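Local coordinates for protein type IV pilin structural subunit (Pseudomonas aeruginosa, PDB 3JYZ) that serves as the structural subunit of type IV pili, probably polymerising through its N-terminal helix into thin surface filaments, at residues A31-L36 with T105-G110; T42-S47 with S59-A64; V69-Y74 with T87-P92. All coordinates share one frame; numbering follows the deposited sequence. Where two conformers were deposited one is given.

Contact 1 of 3, residues A31-L36 with T105-G110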
# COMPACT_ATOMS: atom_id res chain seq x y z
N ALA A 31 -4.20 -11.86 -12.91
CA ALA A 31 -4.81 -12.97 -13.64
C ALA A 31 -4.28 -14.32 -13.16
O ALA A 31 -4.93 -15.35 -13.31
CB ALA A 31 -4.60 -12.82 -15.14
N SER A 32 -3.09 -14.30 -12.55
CA SER A 32 -2.42 -15.52 -12.11
C SER A 32 -1.26 -15.17 -11.18
O SER A 32 -0.82 -14.03 -11.14
CB SER A 32 -1.87 -16.27 -13.31
OG SER A 32 -0.77 -15.57 -13.87
N THR A 33 -0.77 -16.17 -10.46
CA THR A 33 0.39 -15.99 -9.60
C THR A 33 1.60 -15.56 -10.42
O THR A 33 2.37 -14.70 -9.99
CB THR A 33 0.72 -17.28 -8.82
OG1 THR A 33 -0.33 -17.54 -7.89
CG2 THR A 33 2.03 -17.13 -8.06
N ALA A 34 1.75 -16.15 -11.60
CA ALA A 34 2.84 -15.77 -12.50
C ALA A 34 2.79 -14.30 -12.88
O ALA A 34 3.83 -13.64 -12.93
CB ALA A 34 2.82 -16.65 -13.76
N ASP A 35 1.60 -13.79 -13.15
CA ASP A 35 1.42 -12.38 -13.52
C ASP A 35 1.72 -11.47 -12.33
O ASP A 35 2.34 -10.42 -12.48
CB ASP A 35 -0.00 -12.11 -14.01
CG ASP A 35 -0.24 -12.61 -15.42
OD1 ASP A 35 0.69 -13.15 -16.05
OD2 ASP A 35 -1.39 -12.45 -15.91
N LEU A 36 1.24 -11.85 -11.15
CA LEU A 36 1.48 -11.07 -9.94
C LEU A 36 2.98 -11.01 -9.64
O LEU A 36 3.50 -10.00 -9.17
CB LEU A 36 0.72 -11.67 -8.76
CG LEU A 36 0.90 -11.00 -7.40
CD1 LEU A 36 0.68 -9.48 -7.46
CD2 LEU A 36 -0.03 -11.65 -6.38
N THR A 105 -3.75 -15.15 -2.43
CA THR A 105 -4.53 -16.37 -2.29
C THR A 105 -5.58 -16.47 -3.38
O THR A 105 -5.76 -17.51 -4.02
CB THR A 105 -5.19 -16.38 -0.92
OG1 THR A 105 -4.17 -16.30 0.08
CG2 THR A 105 -6.00 -17.66 -0.71
N ALA A 106 -6.27 -15.36 -3.62
CA ALA A 106 -7.29 -15.32 -4.66
C ALA A 106 -6.73 -15.59 -6.05
O ALA A 106 -7.33 -16.32 -6.83
CB ALA A 106 -8.01 -13.99 -4.62
N VAL A 107 -5.64 -15.00 -6.30
CA VAL A 107 -5.06 -15.19 -7.62
C VAL A 107 -4.61 -16.63 -7.82
O VAL A 107 -4.76 -17.19 -8.90
CB VAL A 107 -3.92 -14.20 -7.95
CG1 VAL A 107 -3.28 -14.53 -9.30
CG2 VAL A 107 -4.40 -12.76 -7.89
N ALA A 108 -4.04 -17.22 -6.88
CA ALA A 108 -3.63 -18.63 -6.96
C ALA A 108 -4.83 -19.53 -7.22
O ALA A 108 -4.72 -20.53 -7.94
CB ALA A 108 -2.93 -19.06 -5.69
N ALA A 109 -5.98 -19.18 -6.64
CA ALA A 109 -7.19 -19.98 -6.78
C ALA A 109 -7.96 -19.67 -8.07
O ALA A 109 -8.91 -20.37 -8.41
CB ALA A 109 -8.10 -19.77 -5.57
N GLY A 110 -7.56 -18.62 -8.76
CA GLY A 110 -8.27 -18.18 -9.96
C GLY A 110 -9.58 -17.49 -9.65
O GLY A 110 -10.47 -17.41 -10.50
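V107 turns its CB bond toward the 31-36 segment, so that its side chain is directed at the main chain of S32 and T33 rather than at another side chain. CG1 is modelled opposite the backbone N of V107 (chi1 175°), but it comes too close to the S32 carbonyl carbon, and its exact position is doubtful. Next to it, T33 touches A108. The hydroxyl of T33, opposite its own carbonyl carbon at chi1 -67°, comes up to A108, with OG1 3.6 Å from A108 CA and 3.7 Å from A108 CB. No hydrogen bond crosses between the segments; their polar groups are bonded within each segment or to residues nearby. S32 is the N-cap of helix 33-49: its CB bond points away from V107, and its OG accepts D35 N at 3.1 Å with an N-H...O angle of 156°. L36 N adds a bond to S32 O. On the other side helix 103-109 ends in a Schellman motif, with G110 at positive phi and its N 3.1 Å from V107 O. A helix start thus rests against a helix end at the surface. D35 forms a salt bridge with R38 one turn on, A31 O accepts from R112 beyond the short helix, and V107 and A106 pack inward on I94 of strand 87-95, so that helix 103-109 lies between strand 87-95 and the start of helix 33-49.

Contact 2 of 3, residues T42-S47 with S59-A64; sequences TWNQQS and SVLMDA
W43 NE1 donates a hydrogen bond to V60 O, 2.8 Å away, with an N-H...O angle of 157°. The oxygen is met edge-on, in the plane of the indole, whereas the donor stands 41° above the carbonyl plane of V60. W43 reaches the strand because its CG is opposite the backbone N (chi1 179°), swinging the ring out from the helix. Apolar contacts flank this bond. V60 CG1 lies 4.1 Å from W43 CZ2 of the six-membered ring, the two side chains crossing obliquely, and selenomethionine M62 crosses the tryptophan at about a right angle, its SE 3.7 Å from W43 CB. SE also makes an oblique Met-aromatic contact, 4.8 Å from the centroid of the five-membered ring of W43. In the type IV pilin fold the region between the N-terminal helix and the sheet packs beside the first strand; here it includes helix 33-49, whose segment 42-47 runs roughly antiparallel to strand residues 59-62. W43 and M62 also touch helix 4-28, at A21 and I25. The amide of N44 lies beside the M62 backbone while N44 CB meets L61 CD2 at 4.1 Å. From within segment 42-47, Q46 NE2, bonded to G51 O, covers one face of W43, 3.2 Å above the ring plane and offset toward the rim.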
# COMPACT_ATOMS: atom_id res chain seq x y z
N THR A 42 8.41 -5.97 -12.22
CA THR A 42 8.33 -4.79 -13.07
C THR A 42 8.22 -3.52 -12.24
O THR A 42 8.96 -2.56 -12.45
CB THR A 42 7.10 -4.89 -14.00
OG1 THR A 42 7.24 -6.05 -14.82
CG2 THR A 42 6.99 -3.65 -14.88
N TRP A 43 7.29 -3.51 -11.29
CA TRP A 43 7.10 -2.33 -10.45
C TRP A 43 8.37 -1.97 -9.67
O TRP A 43 8.82 -0.82 -9.67
CB TRP A 43 5.93 -2.51 -9.47
CG TRP A 43 5.80 -1.29 -8.62
CD1 TRP A 43 6.33 -1.08 -7.38
CD2 TRP A 43 5.16 -0.07 -9.00
NE1 TRP A 43 6.03 0.19 -6.95
CE2 TRP A 43 5.33 0.84 -7.93
CE3 TRP A 43 4.46 0.35 -10.14
CZ2 TRP A 43 4.80 2.13 -7.96
CZ3 TRP A 43 3.95 1.63 -10.17
CH2 TRP A 43 4.12 2.51 -9.09
N ASN A 44 8.93 -2.96 -8.98
CA ASN A 44 10.03 -2.71 -8.05
C ASN A 44 11.30 -2.22 -8.75
O ASN A 44 12.12 -1.57 -8.12
CB ASN A 44 10.34 -3.95 -7.20
CG ASN A 44 9.28 -4.21 -6.14
OD1 ASN A 44 9.23 -5.29 -5.53
ND2 ASN A 44 8.44 -3.22 -5.89
N GLN A 45 11.43 -2.50 -10.05
CA GLN A 45 12.63 -2.09 -10.79
C GLN A 45 12.65 -0.61 -11.09
O GLN A 45 13.71 -0.03 -11.31
CB GLN A 45 12.78 -2.92 -12.07
CG GLN A 45 12.90 -4.38 -11.74
CD GLN A 45 13.41 -5.25 -12.86
OE1 GLN A 45 14.21 -6.17 -12.63
NE2 GLN A 45 12.93 -5.00 -14.08
N GLN A 46 11.47 -0.01 -11.06
CA GLN A 46 11.31 1.43 -11.32
C GLN A 46 12.07 2.27 -10.33
O GLN A 46 12.35 1.81 -9.30
CB GLN A 46 9.82 1.80 -11.29
CG GLN A 46 8.99 1.07 -12.34
CD GLN A 46 7.52 1.30 -12.20
OE1 GLN A 46 6.78 0.91 -13.04
NE2 GLN A 46 7.11 1.95 -11.15
N SER A 47 12.37 3.51 -10.72
CA SER A 47 12.90 4.50 -9.78
C SER A 47 14.09 3.97 -9.00
O SER A 47 14.14 4.07 -7.77
CB SER A 47 11.79 4.96 -8.82
OG SER A 47 12.10 6.22 -8.27
N SER A 59 10.30 5.39 -1.06
CA SER A 59 10.06 4.21 -1.87
C SER A 59 8.62 3.74 -1.77
O SER A 59 7.95 3.97 -0.76
CB SER A 59 11.01 3.08 -1.45
OG SER A 59 10.84 2.74 -0.08
N VAL A 60 8.16 3.09 -2.83
CA VAL A 60 6.85 2.45 -2.88
C VAL A 60 7.14 1.07 -3.44
O VAL A 60 7.37 0.93 -4.64
CB VAL A 60 5.91 3.21 -3.83
CG1 VAL A 60 4.55 2.53 -3.89
CG2 VAL A 60 5.77 4.67 -3.40
N LEU A 61 7.17 0.07 -2.57
CA LEU A 61 7.65 -1.25 -2.99
C LEU A 61 6.63 -2.35 -2.76
O LEU A 61 5.98 -2.41 -1.71
CB LEU A 61 8.96 -1.60 -2.26
CG LEU A 61 10.18 -0.82 -2.74
CD1 LEU A 61 11.33 -0.99 -1.77
CD2 LEU A 61 10.60 -1.23 -4.16
N MSE A 62 6.50 -3.23 -3.74
CA MSE A 62 5.67 -4.42 -3.59
C MSE A 62 6.46 -5.53 -2.90
O MSE A 62 7.65 -5.70 -3.13
CB MSE A 62 5.19 -4.91 -4.95
CG MSE A 62 4.23 -3.95 -5.60
SE MSE A 62 3.65 -4.53 -7.36
CE MSE A 62 2.72 -6.17 -6.90
N ASP A 63 5.78 -6.26 -2.03
CA ASP A 63 6.43 -7.31 -1.26
C ASP A 63 7.25 -8.23 -2.17
O ASP A 63 6.76 -8.69 -3.20
CB ASP A 63 5.35 -8.10 -0.53
CG ASP A 63 5.91 -9.17 0.36
OD1 ASP A 63 6.17 -10.28 -0.15
OD2 ASP A 63 6.06 -8.91 1.57
N ALA A 64 8.50 -8.51 -1.78
CA ALA A 64 9.38 -9.30 -2.63
C ALA A 64 8.92 -10.75 -2.75
O ALA A 64 9.33 -11.45 -3.68
CB ALA A 64 10.82 -9.23 -2.10

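Contact 3 of 3, residues V69-Y74 with T87-P92; sequences VITITY and TLILSP
I70 and I72 pair with L90 and L88 as antiparallel hydrogen-bonded pairs, linked by four nearly straight N-H...O bonds such as I70 N to L90 O at 2.8 Å, while T71-I89 and T73-T87 form the non-hydrogen-bonded pairs between and beyond them. I70, I72, L88 and L90 form the aliphatic face; the other carries T71, T73, T87 and I89. On the first, I70 CB and L90 CB meet at 4.0 Å, and I72 CD1 reaches diagonally to L90 CD1. L88 lies at the edge of the Y74 ring, near its plane, with CG 3.9 Å from Y74 CE2; the phenol OH bonds to V11 O of the N-terminal helix, which fixes the ring's outer end. On the second, I89 lies alongside T71, and the second bend of its chain (chi2 -61°) brings CD1 to 3.5 Å from T71 OG1. Just before the start of strand 70-74, V69 CG1 presses on I89 CG2 at 3.4 Å, tighter than usual for methyls. T73 OG1 runs beside T87 CG2 at 3.8 Å, and T87 OG1 pairs with S139 OG. In the pilin fold this is the middle of the antiparallel sheet: strand 57-62 flanks strand 70-74, strand 114-120 flanks strand 87-95 with C119 of the C119-C149 disulfide touching L90, and helix 4-28 covers the aliphatic face through V11, L15, A18 and A21.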
# COMPACT_ATOMS: atom_id res chain seq x y z
N VAL A 69 1.38 -6.85 -1.57
CA VAL A 69 1.32 -5.85 -0.51
C VAL A 69 2.33 -4.73 -0.75
O VAL A 69 3.51 -5.00 -0.99
CB VAL A 69 1.53 -6.47 0.87
CG1 VAL A 69 1.64 -5.38 1.95
CG2 VAL A 69 0.39 -7.43 1.20
N ILE A 70 1.88 -3.48 -0.68
CA ILE A 70 2.74 -2.33 -0.96
C ILE A 70 3.15 -1.62 0.33
O ILE A 70 2.32 -1.31 1.17
CB ILE A 70 2.02 -1.31 -1.86
CG1 ILE A 70 1.74 -1.91 -3.24
CG2 ILE A 70 2.83 -0.02 -1.99
CD1 ILE A 70 0.80 -1.09 -4.11
N THR A 71 4.45 -1.36 0.48
CA THR A 71 4.93 -0.53 1.58
C THR A 71 5.38 0.81 1.04
O THR A 71 6.23 0.87 0.13
CB THR A 71 6.12 -1.20 2.30
OG1 THR A 71 5.70 -2.47 2.81
CG2 THR A 71 6.61 -0.32 3.45
N ILE A 72 4.81 1.88 1.57
CA ILE A 72 5.27 3.22 1.25
C ILE A 72 6.13 3.70 2.41
O ILE A 72 5.69 3.71 3.56
CB ILE A 72 4.11 4.19 1.11
CG1 ILE A 72 3.11 3.69 0.07
CG2 ILE A 72 4.63 5.58 0.75
CD1 ILE A 72 1.83 4.51 0.05
N THR A 73 7.37 4.07 2.09
CA THR A 73 8.30 4.60 3.07
C THR A 73 8.50 6.08 2.81
O THR A 73 8.84 6.48 1.70
CB THR A 73 9.65 3.86 2.99
OG1 THR A 73 9.45 2.47 3.27
CG2 THR A 73 10.66 4.45 4.00
N TYR A 74 8.27 6.90 3.83
CA TYR A 74 8.36 8.35 3.68
C TYR A 74 9.72 8.89 4.12
O TYR A 74 10.37 8.29 4.96
CB TYR A 74 7.27 9.01 4.52
CG TYR A 74 5.91 8.75 3.93
CD1 TYR A 74 5.38 9.61 2.98
CD2 TYR A 74 5.19 7.62 4.27
CE1 TYR A 74 4.15 9.37 2.42
CE2 TYR A 74 3.95 7.37 3.70
CZ TYR A 74 3.44 8.25 2.78
OH TYR A 74 2.21 8.05 2.19
N THR A 87 6.13 4.56 7.70
CA THR A 87 5.60 3.66 6.67
C THR A 87 4.09 3.50 6.73
O THR A 87 3.47 3.55 7.80
CB THR A 87 6.23 2.25 6.70
OG1 THR A 87 5.79 1.55 7.88
CG2 THR A 87 7.74 2.34 6.69
N LEU A 88 3.52 3.33 5.54
CA LEU A 88 2.15 2.88 5.37
C LEU A 88 2.16 1.57 4.60
O LEU A 88 3.04 1.34 3.76
CB LEU A 88 1.34 3.91 4.59
CG LEU A 88 1.07 5.26 5.26
CD1 LEU A 88 0.22 6.14 4.34
CD2 LEU A 88 0.39 5.05 6.62
N ILE A 89 1.18 0.72 4.88
CA ILE A 89 1.02 -0.55 4.18
C ILE A 89 -0.30 -0.53 3.41
O ILE A 89 -1.34 -0.17 3.96
CB ILE A 89 1.00 -1.74 5.15
CG1 ILE A 89 2.19 -1.69 6.11
CG2 ILE A 89 0.93 -3.05 4.38
CD1 ILE A 89 3.52 -1.76 5.43
N LEU A 90 -0.26 -0.90 2.13
CA LEU A 90 -1.46 -1.07 1.32
C LEU A 90 -1.61 -2.55 0.99
O LEU A 90 -0.76 -3.13 0.32
CB LEU A 90 -1.39 -0.25 0.03
CG LEU A 90 -0.96 1.21 0.16
CD1 LEU A 90 -0.97 1.93 -1.20
CD2 LEU A 90 -1.82 1.97 1.15
N SER A 91 -2.69 -3.16 1.46
CA SER A 91 -2.89 -4.60 1.33
C SER A 91 -4.08 -4.87 0.41
O SER A 91 -5.19 -4.39 0.66
CB SER A 91 -3.16 -5.21 2.71
OG SER A 91 -2.06 -4.98 3.59
N PRO A 92 -3.86 -5.63 -0.68
CA PRO A 92 -4.92 -5.89 -1.66
C PRO A 92 -5.73 -7.17 -1.41
O PRO A 92 -5.20 -8.18 -0.91
CB PRO A 92 -4.16 -6.03 -2.98
CG PRO A 92 -2.79 -6.50 -2.58
CD PRO A 92 -2.54 -6.10 -1.14

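Contact 3 lies in the core, its centre about 3 Å from the centre of the chain, and contact 2 is buried too, whereas contact 1 is a surface contact with its centre about 18 Å from the centre of the chain. Contacts 1 and 2 share helix 33-49, one at its first turn and one near its end, and touch where L36 CD1 packs on M62 CE at 3.9 Å. Contacts 2 and 3 are joined by neighbouring strands: L61 O and T71 N stand 2.9 Å apart, probably hydrogen-bonded. The chemistry changes accordingly, from regular main-chain bonding with aliphatic side chains in the sheet, through an indole-to-carbonyl bond where helix meets strand, to small side chains packing where a helix start meets a helix end at the surface.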